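PDB 2AE8: imidazoleglycerol-phosphate dehydratase from Staphylococcus aureus subsp. aureus, which catalyses the dehydration of imidazoleglycerol phosphate to imidazoleacetol phosphate, the sixth step of histidine biosynthesis, using manganese as cofactor. Local coordinates for residues I45-D50 with Q103-M108. Sequence-based numbering, arbitrary orientation.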
loop_
_atom_site.group_PDB
_atom_site.type_symbol
_atom_site.label_atom_id
_atom_site.label_comp_id
_atom_site.label_asym_id
_atom_site.label_seq_id
_atom_site.Cartn_x
_atom_site.Cartn_y
_atom_site.Cartn_z
ATOM N N ILE B 45 -25.084 -51.309 -13.975
ATOM C CA ILE B 45 -23.855 -51.326 -13.192
ATOM C C ILE B 45 -23.909 -52.352 -12.079
ATOM O O ILE B 45 -24.918 -52.476 -11.394
ATOM C CB ILE B 45 -23.544 -49.919 -12.591
ATOM C CG1 ILE B 45 -23.417 -48.889 -13.713
ATOM C CG2 ILE B 45 -22.285 -49.955 -11.720
ATOM C CD1 ILE B 45 -23.380 -47.431 -13.265
ATOM N N SER B 46 -22.808 -53.077 -11.911
ATOM C CA SER B 46 -22.631 -53.948 -10.772
ATOM C C SER B 46 -21.282 -53.686 -10.149
ATOM O O SER B 46 -20.316 -53.408 -10.852
ATOM C CB SER B 46 -22.711 -55.429 -11.179
ATOM O OG SER B 46 -21.624 -55.791 -12.023
ATOM N N ILE B 47 -21.230 -53.825 -8.831
ATOM C CA ILE B 47 -19.997 -53.748 -8.080
ATOM C C ILE B 47 -19.866 -54.988 -7.182
ATOM O O ILE B 47 -20.870 -55.514 -6.704
ATOM C CB ILE B 47 -19.938 -52.428 -7.257
ATOM C CG1 ILE B 47 -18.518 -52.158 -6.743
ATOM C CG2 ILE B 47 -20.975 -52.420 -6.123
ATOM C CD1 ILE B 47 -18.285 -50.694 -6.333
ATOM N N SER B 48 -18.636 -55.439 -6.957
ATOM C CA SER B 48 -18.386 -56.588 -6.085
ATOM C C SER B 48 -17.026 -56.505 -5.408
ATOM O O SER B 48 -16.052 -56.083 -6.032
ATOM C CB SER B 48 -18.479 -57.889 -6.890
ATOM O OG SER B 48 -18.464 -58.997 -6.022
ATOM N N ASP B 49 -16.957 -56.934 -4.144
ATOM C CA ASP B 49 -15.691 -56.957 -3.398
ATOM C C ASP B 49 -14.981 -58.301 -3.539
ATOM O O ASP B 49 -14.519 -58.887 -2.557
ATOM C CB ASP B 49 -15.893 -56.598 -1.910
ATOM C CG ASP B 49 -14.580 -56.170 -1.209
ATOM O OD1 ASP B 49 -13.493 -56.274 -1.824
ATOM O OD2 ASP B 49 -14.633 -55.713 -0.039
ATOM N N ASP B 50 -14.916 -58.799 -4.764
ATOM C CA ASP B 50 -14.129 -59.982 -5.052
ATOM C C ASP B 50 -13.038 -59.575 -6.036
ATOM O O ASP B 50 -12.685 -58.383 -6.120
ATOM C CB ASP B 50 -15.014 -61.121 -5.585
ATOM C CG ASP B 50 -15.602 -60.834 -6.958
ATOM O OD1 ASP B 50 -15.270 -59.789 -7.572
ATOM O OD2 ASP B 50 -16.398 -61.675 -7.440
ATOM N N GLN B 103 -24.630 -45.362 -4.485
ATOM C CA GLN B 103 -25.782 -46.115 -3.977
ATOM C C GLN B 103 -25.439 -47.598 -3.767
ATOM O O GLN B 103 -25.814 -48.194 -2.750
ATOM C CB GLN B 103 -26.977 -45.981 -4.935
ATOM C CG GLN B 103 -27.707 -44.638 -4.824
ATOM C CD GLN B 103 -28.730 -44.413 -5.930
ATOM O OE1 GLN B 103 -28.730 -45.094 -6.959
ATOM N NE2 GLN B 103 -29.582 -43.435 -5.733
ATOM N N LEU B 104 -24.712 -48.183 -4.714
ATOM C CA LEU B 104 -24.288 -49.582 -4.585
ATOM C C LEU B 104 -23.281 -49.743 -3.461
ATOM O O LEU B 104 -23.322 -50.731 -2.707
ATOM C CB LEU B 104 -23.735 -50.108 -5.911
ATOM C CG LEU B 104 -24.770 -50.165 -7.036
ATOM C CD1 LEU B 104 -24.072 -50.550 -8.340
ATOM C CD2 LEU B 104 -25.955 -51.123 -6.708
ATOM N N LEU B 105 -22.398 -48.752 -3.306
ATOM C CA LEU B 105 -21.450 -48.780 -2.194
ATOM C C LEU B 105 -22.179 -48.789 -0.862
ATOM O O LEU B 105 -21.788 -49.514 0.059
ATOM C CB LEU B 105 -20.447 -47.615 -2.258
ATOM C CG LEU B 105 -19.278 -47.766 -3.237
ATOM C CD1 LEU B 105 -18.390 -46.476 -3.264
ATOM C CD2 LEU B 105 -18.449 -48.983 -2.878
ATOM N N LEU B 106 -23.236 -47.988 -0.760
ATOM C CA LEU B 106 -24.004 -47.929 0.483
ATOM C C LEU B 106 -24.607 -49.311 0.774
ATOM O O LEU B 106 -24.509 -49.808 1.893
ATOM C CB LEU B 106 -25.089 -46.851 0.428
ATOM C CG LEU B 106 -25.944 -46.704 1.699
ATOM C CD1 LEU B 106 -25.095 -46.514 2.979
ATOM C CD2 LEU B 106 -26.958 -45.592 1.558
ATOM N N GLU B 107 -25.179 -49.942 -0.248
ATOM C CA GLU B 107 -25.702 -51.310 -0.091
ATOM C C GLU B 107 -24.637 -52.259 0.416
ATOM O O GLU B 107 -24.860 -52.974 1.390
ATOM C CB GLU B 107 -26.333 -51.814 -1.392
ATOM C CG GLU B 107 -27.638 -51.095 -1.708
ATOM C CD GLU B 107 -28.475 -50.832 -0.455
ATOM O OE1 GLU B 107 -28.761 -51.803 0.293
ATOM O OE2 GLU B 107 -28.842 -49.654 -0.210
HETATM N N MSE B 108 -23.453 -52.199 -0.190
HETATM C CA MSE B 108 -22.300 -52.984 0.256
HETATM C C MSE B 108 -21.885 -52.708 1.703
HETATM O O MSE B 108 -21.549 -53.641 2.470
HETATM C CB MSE B 108 -21.113 -52.743 -0.673
HETATM C CG MSE B 108 -19.870 -53.485 -0.256
HETATM SE SE MSE B 108 -18.366 -53.108 -1.399
HETATM C CE MSE B 108 -19.150 -53.597 -3.137
#
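Ile47 meets three side chains of the helix at once: Leu104, Leu105 and Met108, the last a selenomethionine. Its two branches divide the work. The CG2 methyl lies 3.6 Å from CB of Leu104 and 3.7 Å from CE of Met108, so it fits between residues one helical turn apart. With CG1 anti to the backbone N (chi1 -166°) and the chain extended beyond it, CD1 reaches CD2 of Leu105, 3.9 Å away; the two side chains are roughly perpendicular. A beta-branched isoleucine suits this place because a strand accommodates the branch easily and each arm finds its own apolar partner. Leu104 and Ile47 lie alongside with their ends pointing opposite ways. Leucine, branched one carbon further out, can touch Ile47 with CB and still reach Ile45 with CD1, which sits 3.9 Å from CG2 of Ile45 and also rests on that residue's carbonyl oxygen. The buried packing joins a helix to one face of a mixed four-stranded sheet, in one of the two similar halves, related by duplication of a half-domain, that make up the beta-alpha-beta sandwich of this enzyme. Strand 45-48 and helix 103-108 cross at -35°, running in roughly the same direction. Phe70, which probably belongs to the substrate site, lies beside Ile47.

Van der Waals contact also closes the C-terminal end of the strand. The flexible, unbranched chain of Met108 extends and then bends at chi3 (-56°), which lays CE across Ile47 and within 4.1 Å of the backbone N of Asp49. Asp49 is exposed, its CB 4.3 Å from SE of Met108. No hydrogen bond links the segments; Ser48, pointing away from the helix, bonds through OG to the carbonyl oxygen of Met30.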